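Local coordinates for luciferase-like monooxygenase (Streptomyces bottropensis, PDB 7BIP), which probably acts as a monooxygenase of the bacterial luciferase family in rishirilide biosynthesis, at residues A[242-247]-A[287-292]; A[293-298]-A[306-311]. One frame throughout, in Å; residues are numbered along the deposited sequence.

In the fold
Both contacts lie on one side of the TIM-barrel-type chain, and their centres are about 12 Å apart. Contact 1 pairs helix 240-262 with the short helix 287-293. Contact 2 pairs the loop that leaves this short helix with helix 302-316. They follow one another along the chain and touch at the helix end, where A291 O and K296 N are 2.8 Å apart, a probable hydrogen bond. R295 of contact 2 also donates from NH2 to V292 O of contact 1. Their centres lie about 22 Å and 19 Å from the centre of the chain. Both are away from the known calcium-binding residues. A bound 1,2-ethanediol, probably from crystallisation, lies near R244.

Contact 1 of 2, residues A[242-247]-A[287-292]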
ATOM      1  N   GLU A 242     -38.090  -3.412   2.653  1.00 14.03           N
ATOM      2  CA  GLU A 242     -37.117  -2.478   2.097  1.00 14.10           C
ATOM      3  C   GLU A 242     -35.727  -3.105   2.058  1.00 14.46           C
ATOM      4  O   GLU A 242     -34.995  -2.954   1.069  1.00 15.96           O
ATOM      5  CB  GLU A 242     -37.111  -1.186   2.923  1.00 14.68           C
ATOM      6  CG  GLU A 242     -36.023  -0.194   2.519  1.00 17.13           C
ATOM      7  CD  GLU A 242     -35.974   1.034   3.418  1.00 18.94           C
ATOM      8  OE1 GLU A 242     -36.876   1.204   4.274  1.00 19.01           O
ATOM      9  OE2 GLU A 242     -35.024   1.831   3.269  1.00 20.57           O
ATOM     10  N   ALA A 243     -35.357  -3.848   3.109  1.00 13.14           N
ATOM     11  CA  ALA A 243     -34.066  -4.532   3.104  1.00 14.09           C
ATOM     12  C   ALA A 243     -33.993  -5.531   1.962  1.00 14.21           C
ATOM     13  O   ALA A 243     -32.981  -5.616   1.257  1.00 15.00           O
ATOM     14  CB  ALA A 243     -33.818  -5.228   4.447  1.00 14.28           C
ATOM     15  N   ARG A 244     -35.068  -6.299   1.762  1.00 12.59           N
ATOM     16  CA  ARG A 244     -35.114  -7.221   0.634  1.00 14.16           C
ATOM     17  C   ARG A 244     -34.990  -6.489  -0.695  1.00 19.56           C
ATOM     18  O   ARG A 244     -34.268  -6.937  -1.595  1.00 16.72           O
ATOM     19  CB  ARG A 244     -36.413  -8.016   0.683  1.00 12.94           C
ATOM     20  CG  ARG A 244     -36.727  -8.806  -0.594  1.00 13.88           C
ATOM     21  CD  ARG A 244     -38.025  -9.488  -0.362  1.00 16.19           C
ATOM     22  NE  ARG A 244     -38.483 -10.416  -1.386  1.00 17.81           N
ATOM     23  CZ  ARG A 244     -39.645 -10.264  -2.020  1.00 18.82           C
ATOM     24  NH1 ARG A 244     -40.402  -9.200  -1.760  1.00 20.46           N
ATOM     25  NH2 ARG A 244     -40.059 -11.164  -2.905  1.00 15.35           N
ATOM     26  N   GLN A 245     -35.699  -5.366  -0.854  1.00 15.50           N
ATOM     27  CA  GLN A 245     -35.655  -4.659  -2.128  1.00 15.49           C
ATOM     28  C   GLN A 245     -34.272  -4.078  -2.391  1.00 19.22           C
ATOM     29  O   GLN A 245     -33.675  -4.327  -3.446  1.00 18.42           O
ATOM     30  CB  GLN A 245     -36.711  -3.556  -2.179  1.00 20.14           C
ATOM     31  CG  GLN A 245     -36.729  -2.854  -3.531  1.00 31.60           C
ATOM     32  CD  GLN A 245     -36.625  -1.347  -3.420  1.00 50.95           C
ATOM     33  OE1 GLN A 245     -37.276  -0.727  -2.576  1.00 63.26           O
ATOM     34  NE2 GLN A 245     -35.795  -0.747  -4.269  1.00 56.74           N
ATOM     35  N   LYS A 246     -33.734  -3.318  -1.435  1.00 16.35           N
ATOM     36  CA  LYS A 246     -32.456  -2.652  -1.661  1.00 20.42           C
ATOM     37  C   LYS A 246     -31.285  -3.620  -1.538  1.00 24.44           C
ATOM     38  O   LYS A 246     -30.339  -3.546  -2.328  1.00 24.88           O
ATOM     39  CB  LYS A 246     -32.306  -1.464  -0.702  1.00 18.10           C
ATOM     40  CG  LYS A 246     -33.260  -0.323  -1.049  1.00 20.31           C
ATOM     41  CD  LYS A 246     -33.277   0.782  -0.004  1.00 24.74           C
ATOM     42  CE  LYS A 246     -34.310   1.847  -0.339  1.00 32.06           C
ATOM     43  NZ  LYS A 246     -34.080   2.400  -1.702  1.00 44.38           N
ATOM     44  N   GLY A 247     -31.327  -4.536  -0.569  1.00 20.78           N
ATOM     45  CA  GLY A 247     -30.296  -5.559  -0.491  1.00 20.02           C
ATOM     46  C   GLY A 247     -30.355  -6.544  -1.641  1.00 24.12           C
ATOM     47  O   GLY A 247     -29.316  -7.026  -2.106  1.00 26.80           O
ATOM     48  N   ASP A 287     -34.689 -16.237  -6.957  1.00 33.63           N
ATOM     49  CA  ASP A 287     -33.337 -16.678  -6.630  1.00 30.80           C
ATOM     50  C   ASP A 287     -32.822 -16.000  -5.369  1.00 24.06           C
ATOM     51  O   ASP A 287     -32.191 -16.647  -4.525  1.00 27.91           O
ATOM     52  CB  ASP A 287     -32.391 -16.408  -7.798  1.00 37.23           C
ATOM     53  CG  ASP A 287     -32.424 -17.508  -8.839  1.00 52.41           C
ATOM     54  OD1 ASP A 287     -33.335 -18.361  -8.776  1.00 57.73           O
ATOM     55  OD2 ASP A 287     -31.537 -17.519  -9.719  1.00 56.88           O
ATOM     56  N   PHE A 288     -33.076 -14.698  -5.226  1.00 24.65           N
ATOM     57  CA  PHE A 288     -32.600 -13.991  -4.042  1.00 16.85           C
ATOM     58  C   PHE A 288     -33.322 -14.467  -2.784  1.00 18.50           C
ATOM     59  O   PHE A 288     -32.686 -14.700  -1.746  1.00 18.69           O
ATOM     60  CB  PHE A 288     -32.767 -12.482  -4.211  1.00 22.66           C
ATOM     61  CG  PHE A 288     -32.310 -11.708  -3.015  1.00 22.81           C
ATOM     62  CD1 PHE A 288     -30.955 -11.602  -2.728  1.00 19.88           C
ATOM     63  CD2 PHE A 288     -33.226 -11.133  -2.150  1.00 21.50           C
ATOM     64  CE1 PHE A 288     -30.521 -10.915  -1.609  1.00 22.28           C
ATOM     65  CE2 PHE A 288     -32.794 -10.440  -1.028  1.00 17.75           C
ATOM     66  CZ  PHE A 288     -31.443 -10.329  -0.762  1.00 19.31           C
ATOM     67  N   ASP A 289     -34.650 -14.598  -2.845  1.00 19.87           N
ATOM     68  CA  ASP A 289     -35.386 -15.054  -1.667  1.00 20.20           C
ATOM     69  C   ASP A 289     -34.941 -16.452  -1.243  1.00 22.65           C
ATOM     70  O   ASP A 289     -34.867 -16.752  -0.044  1.00 19.21           O
ATOM     71  CB  ASP A 289     -36.893 -15.032  -1.933  1.00 19.70           C
ATOM     72  CG  ASP A 289     -37.451 -13.620  -2.069  1.00 24.85           C
ATOM     73  OD1 ASP A 289     -36.831 -12.656  -1.547  1.00 20.00           O
ATOM     74  OD2 ASP A 289     -38.518 -13.480  -2.701  1.00 22.66           O
ATOM     75  N   ARG A 290     -34.651 -17.330  -2.206  1.00 19.79           N
ATOM     76  CA  ARG A 290     -34.175 -18.659  -1.830  1.00 20.48           C
ATOM     77  C   ARG A 290     -32.801 -18.581  -1.174  1.00 22.12           C
ATOM     78  O   ARG A 290     -32.532 -19.286  -0.196  1.00 22.45           O
ATOM     79  CB  ARG A 290     -34.142 -19.584  -3.047  1.00 29.64           C
ATOM     80  CG  ARG A 290     -35.254 -20.613  -3.018  1.00 49.54           C
ATOM     81  CD  ARG A 290     -35.205 -21.572  -4.205  1.00 60.49           C
ATOM     82  NE  ARG A 290     -35.544 -20.927  -5.474  1.00 66.40           N
ATOM     83  CZ  ARG A 290     -36.757 -20.488  -5.804  1.00 69.84           C
ATOM     84  NH1 ARG A 290     -36.951 -19.920  -6.986  1.00 67.95           N
ATOM     85  NH2 ARG A 290     -37.776 -20.609  -4.961  1.00 73.10           N
ATOM     86  N   ALA A 291     -31.924 -17.715  -1.682  1.00 20.70           N
ATOM     87  CA  ALA A 291     -30.625 -17.531  -1.044  1.00 19.09           C
ATOM     88  C   ALA A 291     -30.778 -17.056   0.396  1.00 19.41           C
ATOM     89  O   ALA A 291     -30.073 -17.535   1.296  1.00 19.37           O
ATOM     90  CB  ALA A 291     -29.779 -16.538  -1.844  1.00 23.48           C
ATOM     91  N   VAL A 292     -31.694 -16.116   0.636  1.00 17.85           N
ATOM     92  CA  VAL A 292     -31.917 -15.626   1.991  1.00 17.49           C
ATOM     93  C   VAL A 292     -32.475 -16.734   2.874  1.00 18.45           C
ATOM     94  O   VAL A 292     -32.050 -16.902   4.025  1.00 18.25           O
ATOM     95  CB  VAL A 292     -32.846 -14.394   1.961  1.00 15.65           C
ATOM     96  CG1 VAL A 292     -33.298 -14.015   3.370  1.00 15.73           C
ATOM     97  CG2 VAL A 292     -32.128 -13.212   1.299  1.00 15.68           C
TER
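R244 reaches from helix 240-262 to D289 on the short helix 287-293, and the two form a salt bridge. The side chain of R244 starts at a CB that does not point at the other helix. CG stands anti to the backbone N (chi1 168°), and the chain runs extended from CG to NE, which carries the guanidinium across the gap. CG passes 4.0 Å from D289 OD1. CD comes to 3.6 Å from the same oxygen. NE then donates to D289 OD1 at 2.8 Å in a nearly straight bond. NH2 donates to D289 OD2, also at 2.8 Å. The grip is therefore side-on, one nitrogen to each oxygen. Both oxygens use their syn lone pairs. The carboxylate sits at the guanidinium edge, and the two planes are only 23° apart.

F288 packs its ring against the backbone of helix 240-262. Its CB points toward that helix. The ring rim comes obliquely against the backbone there: CE2 lies 3.8 Å from R244 O, and CZ lies 4.0 Å from G247 C. V292 CG2 covers one ring face from within the same helix as F288, offset toward the rim. At G247 the helix presents bare backbone to the ring.

The two short segments cross steeply, at 118° between their N-to-C directions, with their axes 11.3 Å apart. Long side chains span that distance. The contact joins two helices whose linker is largely unmodelled (264-285). Two bonds between nearly coplanar groups fix the rotation of both, and the opposite charges offset each other. R244 is exposed, so solvent probably weakens the attraction, and the pairing owes much to its matched geometry.

Contact 2 of 2, residues A[293-298]-A[306-311]; sequences AERKAL and RAAIDD
D311 OD2 takes two bonds from the guanidinium of R295. NE donates at 2.8 Å, nearly straight and in the guanidinium plane, to the anti lone pair of D311 OD2. The bond from R295 NH1 to the same oxygen is weak, at 3.2 Å. The guanidinium and carboxylate planes are turned 38° apart.

The R295 chain bends at chi2 (79°), which lays the guanidinium over the backbone of helix 302-316. A308 CA stands 3.5 Å above one guanidinium face, toward its rim. A308 CB packs 3.8 Å from R295 CZ. I312 and W315 of the same helix also touch R295.

R295 closes helix 287-293 with a Schellman motif. Its phi is positive, and two bonds run back into the last turn. The chain then enters strand 298-300, which joins the parallel barrel sheet beside strand 228-236 and leads into helix 302-316. Strand 298-300 and helix 302-316 form a beta-alpha unit of the TIM-barrel-type fold, and the loop before the strand packs on that helix. With an alanine here in place of R295, the D311 carboxylate would probably lose its charged mate and A308 part of its cover.

L298 adds apolar contacts to the same helix. Its CD2 meets A308 CB at 3.9 Å, and its CD1 lies 4.2 Å from I309 CG1.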
ATOM      1  N   ALA A 293     -33.438 -17.501   2.358  1.00 16.56           N
ATOM      2  CA  ALA A 293     -34.007 -18.602   3.131  1.00 15.38           C
ATOM      3  C   ALA A 293     -32.961 -19.661   3.445  1.00 17.90           C
ATOM      4  O   ALA A 293     -33.037 -20.323   4.489  1.00 21.02           O
ATOM      5  CB  ALA A 293     -35.170 -19.225   2.369  1.00 21.19           C
ATOM      6  N   GLU A 294     -31.984 -19.833   2.562  1.00 16.15           N
ATOM      7  CA  GLU A 294     -30.915 -20.805   2.758  1.00 22.28           C
ATOM      8  C   GLU A 294     -29.756 -20.248   3.563  1.00 21.77           C
ATOM      9  O   GLU A 294     -28.757 -20.954   3.748  1.00 22.97           O
ATOM     10  CB  GLU A 294     -30.405 -21.307   1.403  1.00 22.63           C
ATOM     11  CG  GLU A 294     -31.408 -22.162   0.647  1.00 28.47           C
ATOM     12  CD  GLU A 294     -30.928 -22.558  -0.734  1.00 34.28           C
ATOM     13  OE1 GLU A 294     -31.648 -23.317  -1.410  1.00 40.94           O
ATOM     14  OE2 GLU A 294     -29.832 -22.116  -1.146  1.00 37.96           O
ATOM     15  N   ARG A 295     -29.864 -19.002   4.027  1.00 17.31           N
ATOM     16  CA  ARG A 295     -28.818 -18.339   4.809  1.00 17.06           C
ATOM     17  C   ARG A 295     -27.526 -18.213   4.005  1.00 19.13           C
ATOM     18  O   ARG A 295     -26.425 -18.398   4.523  1.00 21.89           O
ATOM     19  CB  ARG A 295     -28.586 -19.055   6.141  1.00 18.79           C
ATOM     20  CG  ARG A 295     -29.628 -18.705   7.216  1.00 16.90           C
ATOM     21  CD  ARG A 295     -30.948 -19.435   7.042  1.00 21.95           C
ATOM     22  NE  ARG A 295     -31.865 -19.056   8.113  1.00 23.53           N
ATOM     23  CZ  ARG A 295     -32.738 -18.056   8.040  1.00 20.58           C
ATOM     24  NH1 ARG A 295     -33.506 -17.778   9.083  1.00 19.39           N
ATOM     25  NH2 ARG A 295     -32.851 -17.345   6.923  1.00 19.04           N
ATOM     26  N   LYS A 296     -27.665 -17.871   2.725  1.00 19.89           N
ATOM     27  CA  LYS A 296     -26.527 -17.553   1.878  1.00 17.15           C
ATOM     28  C   LYS A 296     -26.265 -16.058   1.800  1.00 15.92           C
ATOM     29  O   LYS A 296     -25.276 -15.644   1.184  1.00 18.88           O
ATOM     30  CB  LYS A 296     -26.737 -18.125   0.474  1.00 19.13           C
ATOM     31  CG  LYS A 296     -26.663 -19.645   0.436  1.00 26.18           C
ATOM     32  CD  LYS A 296     -26.959 -20.170  -0.952  1.00 31.04           C
ATOM     33  CE  LYS A 296     -26.308 -21.521  -1.182  1.00 36.38           C
ATOM     34  NZ  LYS A 296     -27.208 -22.639  -0.788  1.00 37.96           N
ATOM     35  N   ALA A 297     -27.119 -15.254   2.424  1.00 16.36           N
ATOM     36  CA  ALA A 297     -27.004 -13.804   2.486  1.00 16.67           C
ATOM     37  C   ALA A 297     -27.760 -13.351   3.722  1.00 19.56           C
ATOM     38  O   ALA A 297     -28.787 -13.936   4.076  1.00 21.21           O
ATOM     39  CB  ALA A 297     -27.581 -13.133   1.237  1.00 22.29           C
ATOM     40  N   LEU A 298     -27.253 -12.306   4.371  1.00 14.15           N
ATOM     41  CA  LEU A 298     -27.800 -11.820   5.640  1.00 13.22           C
ATOM     42  C   LEU A 298     -28.522 -10.508   5.354  1.00 15.95           C
ATOM     43  O   LEU A 298     -28.008  -9.418   5.622  1.00 15.18           O
ATOM     44  CB  LEU A 298     -26.689 -11.642   6.696  1.00 15.10           C
ATOM     45  CG  LEU A 298     -25.952 -12.921   7.080  1.00 17.20           C
ATOM     46  CD1 LEU A 298     -24.886 -12.638   8.116  1.00 16.32           C
ATOM     47  CD2 LEU A 298     -26.968 -13.916   7.632  1.00 16.64           C
ATOM     48  N   ARG A 306     -31.001 -11.948  12.904  1.00 15.60           N
ATOM     49  CA  ARG A 306     -30.692 -12.642  14.151  1.00 18.94           C
ATOM     50  C   ARG A 306     -31.020 -14.126  14.034  1.00 20.22           C
ATOM     51  O   ARG A 306     -30.215 -14.988  14.405  1.00 19.24           O
ATOM     52  CB  ARG A 306     -31.468 -12.015  15.315  1.00 20.68           C
ATOM     53  CG  ARG A 306     -31.504 -12.871  16.580  1.00 30.10           C
ATOM     54  CD  ARG A 306     -30.192 -12.795  17.347  1.00 43.14           C
ATOM     55  NE  ARG A 306     -30.120 -13.807  18.398  1.00 53.20           N
ATOM     56  CZ  ARG A 306     -30.578 -13.640  19.635  1.00 60.70           C
ATOM     57  NH1 ARG A 306     -31.142 -12.492  19.991  1.00 59.24           N
ATOM     58  NH2 ARG A 306     -30.469 -14.622  20.520  1.00 62.05           N
ATOM     59  N   ALA A 307     -32.211 -14.441  13.514  1.00 17.14           N
ATOM     60  CA  ALA A 307     -32.586 -15.840  13.347  1.00 20.60           C
ATOM     61  C   ALA A 307     -31.659 -16.534  12.361  1.00 17.95           C
ATOM     62  O   ALA A 307     -31.306 -17.705  12.545  1.00 20.14           O
ATOM     63  CB  ALA A 307     -34.041 -15.947  12.885  1.00 19.47           C
ATOM     64  N   ALA A 308     -31.247 -15.820  11.310  1.00 16.55           N
ATOM     65  CA  ALA A 308     -30.346 -16.401  10.323  1.00 13.95           C
ATOM     66  C   ALA A 308     -28.985 -16.710  10.932  1.00 17.99           C
ATOM     67  O   ALA A 308     -28.425 -17.785  10.690  1.00 18.41           O
ATOM     68  CB  ALA A 308     -30.196 -15.454   9.130  1.00 17.06           C
ATOM     69  N   ILE A 309     -28.433 -15.779  11.720  1.00 16.04           N
ATOM     70  CA  ILE A 309     -27.128 -16.016  12.338  1.00 17.22           C
ATOM     71  C   ILE A 309     -27.194 -17.200  13.300  1.00 21.07           C
ATOM     72  O   ILE A 309     -26.284 -18.040  13.334  1.00 19.43           O
ATOM     73  CB  ILE A 309     -26.624 -14.741  13.041  1.00 17.58           C
ATOM     74  CG1 ILE A 309     -26.228 -13.684  12.000  1.00 16.30           C
ATOM     75  CG2 ILE A 309     -25.436 -15.063  13.951  1.00 19.02           C
ATOM     76  CD1 ILE A 309     -26.059 -12.300  12.600  1.00 18.21           C
ATOM     77  N   ASP A 310     -28.261 -17.282  14.106  1.00 18.94           N
ATOM     78  CA  ASP A 310     -28.400 -18.415  15.020  1.00 22.34           C
ATOM     79  C   ASP A 310     -28.439 -19.742  14.267  1.00 22.59           C
ATOM     80  O   ASP A 310     -27.894 -20.746  14.743  1.00 22.98           O
ATOM     81  CB  ASP A 310     -29.647 -18.245  15.891  1.00 22.42           C
ATOM     82  CG  ASP A 310     -29.523 -17.080  16.866  1.00 31.19           C
ATOM     83  OD1 ASP A 310     -28.407 -16.541  17.024  1.00 32.24           O
ATOM     84  OD2 ASP A 310     -30.540 -16.702  17.479  1.00 33.53           O
ATOM     85  N   ASP A 311     -29.076 -19.770  13.091  1.00 18.50           N
ATOM     86  CA  ASP A 311     -29.063 -20.977  12.267  1.00 16.37           C
ATOM     87  C   ASP A 311     -27.648 -21.305  11.811  1.00 18.01           C
ATOM     88  O   ASP A 311     -27.202 -22.457  11.902  1.00 23.87           O
ATOM     89  CB  ASP A 311     -29.974 -20.804  11.049  1.00 19.28           C
ATOM     90  CG  ASP A 311     -31.444 -20.740  11.413  1.00 19.53           C
ATOM     91  OD1 ASP A 311     -31.804 -21.103  12.557  1.00 22.20           O
ATOM     92  OD2 ASP A 311     -32.245 -20.339  10.537  1.00 22.10           O
TER